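Local structure of arginine kinase (Cydia pomonella granulosis virus, 6VVG) at residues A[42-47]-A[75-80]; A[12-17]-A[88-93]. The protein probably acts as a serine/threonine protein kinase that binds adenine nucleotides, its kinase activity depending on a side-to-side dimer. All blocks are in the same frame, centred on the assembly; numbering follows the deposited sequence.

How the contacts relate
Contacts 1 and 2 share the five-stranded sheet of the kinase N-lobe, and their centres lie about 5 Å apart. Strand 87-92, which belongs to contact 2, runs between the two strands of contact 1, 45-51 and 76-82. One link is a salt bridge from Lys-44 NZ to Asp-92 OD1, 2.6 Å long. Further along the strands, Val-47 N lies 2.7 Å from Met-91 O, a probable backbone hydrogen bond. AMP touches both contacts: Val-47 comes from contact 1, and Met-91, Asp-92 and Tyr-93 from contact 2. Both also reach the second subunit, so the nucleotide pocket and the dimer interface meet on the same sheet.

Contact 1: A[42-47]-A[75-80]; sequences EHKRFV and KLHNFV. With AMP (adenosine monophosphate), chain C.
Phe-46 and His-77 form an offset edge-to-face aromatic pair across the antiparallel N-lobe sheet of the protein kinase fold. Strand 87-92 runs between their strands, in keeping with the 9.1 Å between the CA atoms of Phe-46 and His-77, and the side chains meet across it. The ring planes stand at 84° with centroids 5.6 Å apart, and the edge of Phe-46 is turned to the face of His-77, CE1 lying 3.9 Å from CD2. The Phe-46 ring is covered on one face by the chain of Lys-44, whose CG sits 3.7 Å above the ring plane toward the rim.

The polar part centres on a shared anion. Lys-44 NZ comes to 3.6 Å from His-77 NE2; NZ makes a salt bridge to Asp-92 OD1 and NE2 a hydrogen bond to the same atom. Lys-44 reaches it with CG trans to the backbone N (chi1 -174°) and a bend only at the last torsion. His-77 ND1 is hydrogen-bonded to OD2 of Asp-83 of the second subunit; carboxylates at both nitrogens would tend to favour a charged imidazolium, though the Lys-44 ammonium would partly offset this.

His-77 and Asn-78 both face Ile-90, a classic beta bulge, and residues 78-80 pair laterally, antiparallel, with a strand of the second subunit, extending the sheet. At the pocket, Val-47 CG2 packs 3.6 Å from C6 of AMP.

Contact 2: A[12-17]-A[88-93]; sequences QELSKY and LLIMDY. With AMP (adenosine monophosphate), chain C.
Ile-90 is gripped by Leu-14 and Tyr-17, which follow the end of helix 5-13 and lay that N-terminal segment on the N-lobe sheet. The packing is tightest at Ile-90 CD1. This methyl is only 3.4 Å from Leu-14 CD1, closer than usual van der Waals contact, and it makes a CH-pi contact with the Tyr-17 ring, 3.7 Å from the centroid and 21° off the normal. The other branch, CG2, lies 3.7 Å from Tyr-17 CZ. With CG1 beside the backbone N (chi1 -60°) and CG2 trans to it, both branches of Ile-90 reach the ring. Leu-14 forks as well, its CD2 meeting Leu-88 CD1 at 3.7 Å. Val-10 and Ile-7 of the second subunit pack on Leu-14 and Tyr-17 respectively, bringing the dimer partner into this buried cluster.

The solvent side is looser. Ser-15 and Lys-16 are exposed on a type I turn from Glu-13 to Lys-16, and a salt bridge modelled between the side chains of its end residues is too short to be trusted.

Toward the nucleotide, the strand runs into the hinge. AMP N6 gives Asp-92 O a weak bond of 2.6 Å, bent to 117°, and C2 lies 3.6 Å above the centre of the Tyr-93 ring. Between these two segments adhesion rests on apolar fit and burial, whereas the hinge offers adenine polar partners, Asp-92 O weakly and Val-94 N.

Contact 1: A[42-47]-A[75-80]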
loop_
_atom_site.group_PDB
_atom_site.type_symbol
_atom_site.label_atom_id
_atom_site.label_comp_id
_atom_site.label_asym_id
_atom_site.label_seq_id
_atom_site.Cartn_x
_atom_site.Cartn_y
_atom_site.Cartn_z
ATOM N N GLU A 42 -19.135 11.815 25.830
ATOM C CA GLU A 42 -17.706 12.073 25.907
ATOM C C GLU A 42 -17.358 13.299 25.076
ATOM O O GLU A 42 -18.013 13.601 24.073
ATOM C CB GLU A 42 -16.910 10.852 25.442
ATOM C CG GLU A 42 -17.168 9.629 26.319
ATOM C CD GLU A 42 -16.353 8.421 25.923
ATOM O OE1 GLU A 42 -15.265 8.601 25.339
ATOM O OE2 GLU A 42 -16.800 7.289 26.205
ATOM N N HIS A 43 -16.318 14.008 25.511
ATOM C CA HIS A 43 -16.075 15.350 24.993
ATOM C C HIS A 43 -15.414 15.328 23.621
ATOM O O HIS A 43 -15.846 16.036 22.706
ATOM C CB HIS A 43 -15.202 16.145 25.964
ATOM C CG HIS A 43 -14.645 17.403 25.372
ATOM N ND1 HIS A 43 -15.335 18.596 25.386
ATOM C CD2 HIS A 43 -13.481 17.649 24.722
ATOM C CE1 HIS A 43 -14.615 19.525 24.783
ATOM N NE2 HIS A 43 -13.486 18.977 24.370
ATOM N N LYS A 44 -14.352 14.539 23.468
ATOM C CA LYS A 44 -13.463 14.690 22.324
ATOM C C LYS A 44 -14.220 14.604 21.005
ATOM O O LYS A 44 -15.077 13.739 20.810
ATOM C CB LYS A 44 -12.373 13.620 22.359
ATOM C CG LYS A 44 -11.314 13.773 21.279
ATOM C CD LYS A 44 -10.096 12.916 21.585
ATOM C CE LYS A 44 -8.965 13.195 20.605
ATOM N NZ LYS A 44 -8.475 11.946 19.951
ATOM N N ARG A 45 -13.888 15.517 20.098
ATOM C CA ARG A 45 -14.415 15.496 18.745
ATOM C C ARG A 45 -13.495 14.680 17.847
ATOM O O ARG A 45 -12.268 14.785 17.934
ATOM C CB ARG A 45 -14.552 16.915 18.194
ATOM C CG ARG A 45 -15.907 17.538 18.437
ATOM C CD ARG A 45 -16.077 17.926 19.900
ATOM N NE ARG A 45 -17.227 18.807 20.091
ATOM C CZ ARG A 45 -17.884 18.942 21.237
ATOM N NH1 ARG A 45 -17.505 18.256 22.306
ATOM N NH2 ARG A 45 -18.923 19.764 21.314
ATOM N N PHE A 46 -14.091 13.863 16.992
ATOM C CA PHE A 46 -13.361 13.100 15.992
ATOM C C PHE A 46 -13.898 13.464 14.613
ATOM O O PHE A 46 -14.902 14.167 14.476
ATOM C CB PHE A 46 -13.500 11.585 16.237
ATOM C CG PHE A 46 -13.027 11.135 17.601
ATOM C CD1 PHE A 46 -11.706 10.773 17.799
ATOM C CD2 PHE A 46 -13.902 11.068 18.680
ATOM C CE1 PHE A 46 -11.259 10.358 19.039
ATOM C CE2 PHE A 46 -13.456 10.652 19.929
ATOM C CZ PHE A 46 -12.133 10.300 20.105
ATOM N N VAL A 47 -13.276 12.892 13.587
ATOM C CA VAL A 47 -13.720 13.027 12.204
ATOM C C VAL A 47 -14.033 11.636 11.675
ATOM O O VAL A 47 -13.155 10.762 11.664
ATOM C CB VAL A 47 -12.656 13.710 11.332
ATOM C CG1 VAL A 47 -12.993 13.539 9.858
ATOM C CG2 VAL A 47 -12.527 15.181 11.699
ATOM N N LYS A 75 -3.882 10.712 12.970
ATOM C CA LYS A 75 -3.990 9.372 13.530
ATOM C C LYS A 75 -5.341 8.753 13.185
ATOM O O LYS A 75 -6.385 9.407 13.268
ATOM C CB LYS A 75 -3.823 9.400 15.051
ATOM C CG LYS A 75 -2.866 10.446 15.604
ATOM C CD LYS A 75 -1.414 10.071 15.378
ATOM C CE LYS A 75 -0.485 11.211 15.795
ATOM N NZ LYS A 75 -1.015 12.568 15.448
ATOM N N LEU A 76 -5.318 7.477 12.810
ATOM C CA LEU A 76 -6.528 6.713 12.529
ATOM C C LEU A 76 -6.878 5.874 13.753
ATOM O O LEU A 76 -6.078 5.041 14.188
ATOM C CB LEU A 76 -6.336 5.815 11.309
ATOM C CG LEU A 76 -7.553 4.986 10.897
ATOM C CD1 LEU A 76 -8.605 5.884 10.264
ATOM C CD2 LEU A 76 -7.155 3.865 9.946
ATOM N N HIS A 77 -8.078 6.081 14.292
ATOM C CA HIS A 77 -8.489 5.394 15.510
ATOM C C HIS A 77 -9.274 4.123 15.212
ATOM O O HIS A 77 -9.018 3.078 15.817
ATOM C CB HIS A 77 -9.306 6.346 16.380
ATOM C CG HIS A 77 -8.475 7.375 17.077
ATOM N ND1 HIS A 77 -7.543 7.045 18.036
ATOM C CD2 HIS A 77 -8.410 8.720 16.936
ATOM C CE1 HIS A 77 -6.951 8.144 18.468
ATOM N NE2 HIS A 77 -7.462 9.174 17.820
ATOM N N ASN A 78 -10.217 4.186 14.275
ATOM C CA ASN A 78 -10.974 3.013 13.866
ATOM C C ASN A 78 -11.150 3.040 12.357
ATOM O O ASN A 78 -11.123 4.104 11.737
ATOM C CB ASN A 78 -12.345 2.953 14.546
ATOM C CG ASN A 78 -12.249 3.016 16.054
ATOM O OD1 ASN A 78 -12.239 1.987 16.729
ATOM N ND2 ASN A 78 -12.180 4.227 16.592
ATOM N N PHE A 79 -11.339 1.858 11.773
ATOM C CA PHE A 79 -11.522 1.731 10.333
ATOM C C PHE A 79 -12.261 0.428 10.073
ATOM O O PHE A 79 -11.836 -0.634 10.538
ATOM C CB PHE A 79 -10.176 1.771 9.601
ATOM C CG PHE A 79 -10.257 1.394 8.152
ATOM C CD1 PHE A 79 -11.121 2.052 7.285
ATOM C CD2 PHE A 79 -9.457 0.384 7.654
ATOM C CE1 PHE A 79 -11.183 1.693 5.948
ATOM C CE2 PHE A 79 -9.513 0.023 6.325
ATOM C CZ PHE A 79 -10.375 0.675 5.469
ATOM N N VAL A 80 -13.375 0.523 9.357
ATOM C CA VAL A 80 -14.193 -0.625 8.996
ATOM C C VAL A 80 -14.370 -0.584 7.487
ATOM O O VAL A 80 -14.993 0.344 6.958
ATOM C CB VAL A 80 -15.552 -0.615 9.703
ATOM C CG1 VAL A 80 -16.357 -1.829 9.275
ATOM C CG2 VAL A 80 -15.372 -0.576 11.209
HETATM P P AMP C . -10.865 15.476 3.431
HETATM O O1P AMP C . -10.828 16.017 2.019
HETATM O O2P AMP C . -9.708 16.081 4.189
HETATM O O3P AMP C . -10.944 13.971 3.351
HETATM O "O5'" AMP C . -12.198 15.963 4.155
HETATM C "C5'" AMP C . -12.909 17.099 3.689
HETATM C "C4'" AMP C . -12.692 18.302 4.575
HETATM O "O4'" AMP C . -13.021 17.972 5.954
HETATM C "C3'" AMP C . -11.268 18.830 4.662
HETATM O "O3'" AMP C . -10.899 19.619 3.543
HETATM C "C2'" AMP C . -11.299 19.601 5.973
HETATM O "O2'" AMP C . -11.983 20.835 5.816
HETATM C "C1'" AMP C . -12.155 18.668 6.830
HETATM N N9 AMP C . -11.318 17.679 7.533
HETATM C C8 AMP C . -10.885 16.544 6.979
HETATM N N7 AMP C . -10.147 15.898 7.883
HETATM C C5 AMP C . -10.122 16.641 8.999
HETATM C C6 AMP C . -9.512 16.438 10.214
HETATM N N6 AMP C . -8.687 15.364 10.730
HETATM N N1 AMP C . -9.635 17.336 11.180
HETATM C C2 AMP C . -10.367 18.456 10.963
HETATM N N3 AMP C . -10.969 18.660 9.767
HETATM C C4 AMP C . -10.841 17.746 8.786
#

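Contact 2: A[12-17]-A[88-93]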
loop_
_atom_site.group_PDB
_atom_site.type_symbol
_atom_site.label_atom_id
_atom_site.label_comp_id
_atom_site.label_asym_id
_atom_site.label_seq_id
_atom_site.Cartn_x
_atom_site.Cartn_y
_atom_site.Cartn_z
ATOM N N GLN A 12 -20.035 -2.930 19.310
ATOM C CA GLN A 12 -20.259 -2.155 20.521
ATOM C C GLN A 12 -19.440 -0.870 20.505
ATOM O O GLN A 12 -19.977 0.215 20.760
ATOM C CB GLN A 12 -19.930 -2.991 21.758
ATOM N N GLU A 13 -18.136 -0.969 20.220
ATOM C CA GLU A 13 -17.289 0.216 20.213
ATOM C C GLU A 13 -17.781 1.222 19.175
ATOM O O GLU A 13 -18.065 2.381 19.495
ATOM C CB GLU A 13 -15.828 -0.173 19.938
ATOM C CG GLU A 13 -14.875 1.019 19.967
ATOM C CD GLU A 13 -15.149 1.971 21.127
ATOM O OE1 GLU A 13 -15.057 1.534 22.295
ATOM O OE2 GLU A 13 -15.466 3.154 20.871
ATOM N N LEU A 14 -17.858 0.789 17.911
ATOM C CA LEU A 14 -18.241 1.691 16.835
ATOM C C LEU A 14 -19.715 2.074 16.878
ATOM O O LEU A 14 -20.163 2.826 16.003
ATOM C CB LEU A 14 -17.908 1.059 15.485
ATOM C CG LEU A 14 -17.902 1.928 14.229
ATOM C CD1 LEU A 14 -16.520 2.391 13.873
ATOM C CD2 LEU A 14 -18.503 1.096 13.087
ATOM N N SER A 15 -20.470 1.602 17.868
ATOM C CA SER A 15 -21.829 2.067 18.109
ATOM C C SER A 15 -21.884 3.234 19.086
ATOM O O SER A 15 -22.968 3.776 19.327
ATOM C CB SER A 15 -22.693 0.922 18.644
ATOM O OG SER A 15 -23.851 1.412 19.302
ATOM N N LYS A 16 -20.746 3.623 19.660
ATOM C CA LYS A 16 -20.712 4.745 20.586
ATOM C C LYS A 16 -20.667 6.092 19.873
ATOM O O LYS A 16 -20.972 7.118 20.491
ATOM C CB LYS A 16 -19.496 4.625 21.507
ATOM C CG LYS A 16 -19.489 3.404 22.409
ATOM C CD LYS A 16 -18.300 3.456 23.370
ATOM C CE LYS A 16 -18.121 2.145 24.119
ATOM N NZ LYS A 16 -16.728 1.626 23.995
ATOM N N TYR A 17 -20.302 6.110 18.594
ATOM C CA TYR A 17 -20.091 7.357 17.876
ATOM C C TYR A 17 -21.409 7.942 17.386
ATOM O O TYR A 17 -22.273 7.226 16.870
ATOM C CB TYR A 17 -19.145 7.122 16.700
ATOM C CG TYR A 17 -17.699 6.978 17.115
ATOM C CD1 TYR A 17 -16.914 8.097 17.353
ATOM C CD2 TYR A 17 -17.121 5.726 17.278
ATOM C CE1 TYR A 17 -15.594 7.975 17.736
ATOM C CE2 TYR A 17 -15.798 5.594 17.659
ATOM C CZ TYR A 17 -15.041 6.722 17.888
ATOM O OH TYR A 17 -13.724 6.599 18.268
ATOM N N LEU A 88 -15.772 3.014 6.886
ATOM C CA LEU A 88 -15.642 4.110 7.832
ATOM C C LEU A 88 -14.191 4.304 8.242
ATOM O O LEU A 88 -13.484 3.335 8.526
ATOM C CB LEU A 88 -16.463 3.839 9.089
ATOM C CG LEU A 88 -17.932 3.443 8.965
ATOM C CD1 LEU A 88 -18.608 3.536 10.340
ATOM C CD2 LEU A 88 -18.623 4.327 7.958
ATOM N N LEU A 89 -13.763 5.560 8.306
ATOM C CA LEU A 89 -12.496 5.931 8.923
ATOM C C LEU A 89 -12.786 6.945 10.021
ATOM O O LEU A 89 -13.301 8.032 9.741
ATOM C CB LEU A 89 -11.520 6.520 7.904
ATOM C CG LEU A 89 -10.868 5.607 6.870
ATOM C CD1 LEU A 89 -11.877 5.218 5.815
ATOM C CD2 LEU A 89 -9.666 6.307 6.249
ATOM N N ILE A 90 -12.466 6.595 11.264
ATOM C CA ILE A 90 -12.640 7.491 12.405
ATOM C C ILE A 90 -11.259 7.983 12.814
ATOM O O ILE A 90 -10.420 7.197 13.274
ATOM C CB ILE A 90 -13.362 6.808 13.574
ATOM C CG1 ILE A 90 -14.748 6.341 13.125
ATOM C CG2 ILE A 90 -13.473 7.765 14.752
ATOM C CD1 ILE A 90 -15.514 5.572 14.182
ATOM N N MET A 91 -11.029 9.284 12.655
ATOM C CA MET A 91 -9.721 9.896 12.826
ATOM C C MET A 91 -9.835 11.100 13.752
ATOM O O MET A 91 -10.932 11.563 14.077
ATOM C CB MET A 91 -9.138 10.331 11.473
ATOM C CG MET A 91 -9.996 11.372 10.750
ATOM S SD MET A 91 -9.365 11.813 9.119
ATOM C CE MET A 91 -9.267 10.203 8.342
ATOM N N ASP A 92 -8.682 11.604 14.176
ATOM C CA ASP A 92 -8.660 12.797 15.008
ATOM C C ASP A 92 -9.207 13.996 14.240
ATOM O O ASP A 92 -9.085 14.083 13.014
ATOM C CB ASP A 92 -7.234 13.110 15.468
ATOM C CG ASP A 92 -6.809 12.305 16.678
ATOM O OD1 ASP A 92 -7.681 11.882 17.464
ATOM O OD2 ASP A 92 -5.588 12.105 16.847
ATOM N N TYR A 93 -9.822 14.924 14.976
ATOM C CA TYR A 93 -10.047 16.286 14.505
ATOM C C TYR A 93 -8.845 17.113 14.944
ATOM O O TYR A 93 -8.585 17.231 16.145
ATOM C CB TYR A 93 -11.344 16.861 15.080
ATOM C CG TYR A 93 -11.698 18.240 14.557
ATOM C CD1 TYR A 93 -10.964 19.358 14.933
ATOM C CD2 TYR A 93 -12.766 18.422 13.686
ATOM C CE1 TYR A 93 -11.278 20.615 14.454
ATOM C CE2 TYR A 93 -13.090 19.679 13.205
ATOM C CZ TYR A 93 -12.342 20.770 13.593
ATOM O OH TYR A 93 -12.657 22.024 13.119
HETATM P P AMP C . -10.865 15.476 3.431
HETATM O O1P AMP C . -10.828 16.017 2.019
HETATM O O2P AMP C . -9.708 16.081 4.189
HETATM O O3P AMP C . -10.944 13.971 3.351
HETATM O "O5'" AMP C . -12.198 15.963 4.155
HETATM C "C5'" AMP C . -12.909 17.099 3.689
HETATM C "C4'" AMP C . -12.692 18.302 4.575
HETATM O "O4'" AMP C . -13.021 17.972 5.954
HETATM C "C3'" AMP C . -11.268 18.830 4.662
HETATM O "O3'" AMP C . -10.899 19.619 3.543
HETATM C "C2'" AMP C . -11.299 19.601 5.973
HETATM O "O2'" AMP C . -11.983 20.835 5.816
HETATM C "C1'" AMP C . -12.155 18.668 6.830
HETATM N N9 AMP C . -11.318 17.679 7.533
HETATM C C8 AMP C . -10.885 16.544 6.979
HETATM N N7 AMP C . -10.147 15.898 7.883
HETATM C C5 AMP C . -10.122 16.641 8.999
HETATM C C6 AMP C . -9.512 16.438 10.214
HETATM N N6 AMP C . -8.687 15.364 10.730
HETATM N N1 AMP C . -9.635 17.336 11.180
HETATM C C2 AMP C . -10.367 18.456 10.963
HETATM N N3 AMP C . -10.969 18.660 9.767
HETATM C C4 AMP C . -10.841 17.746 8.786
#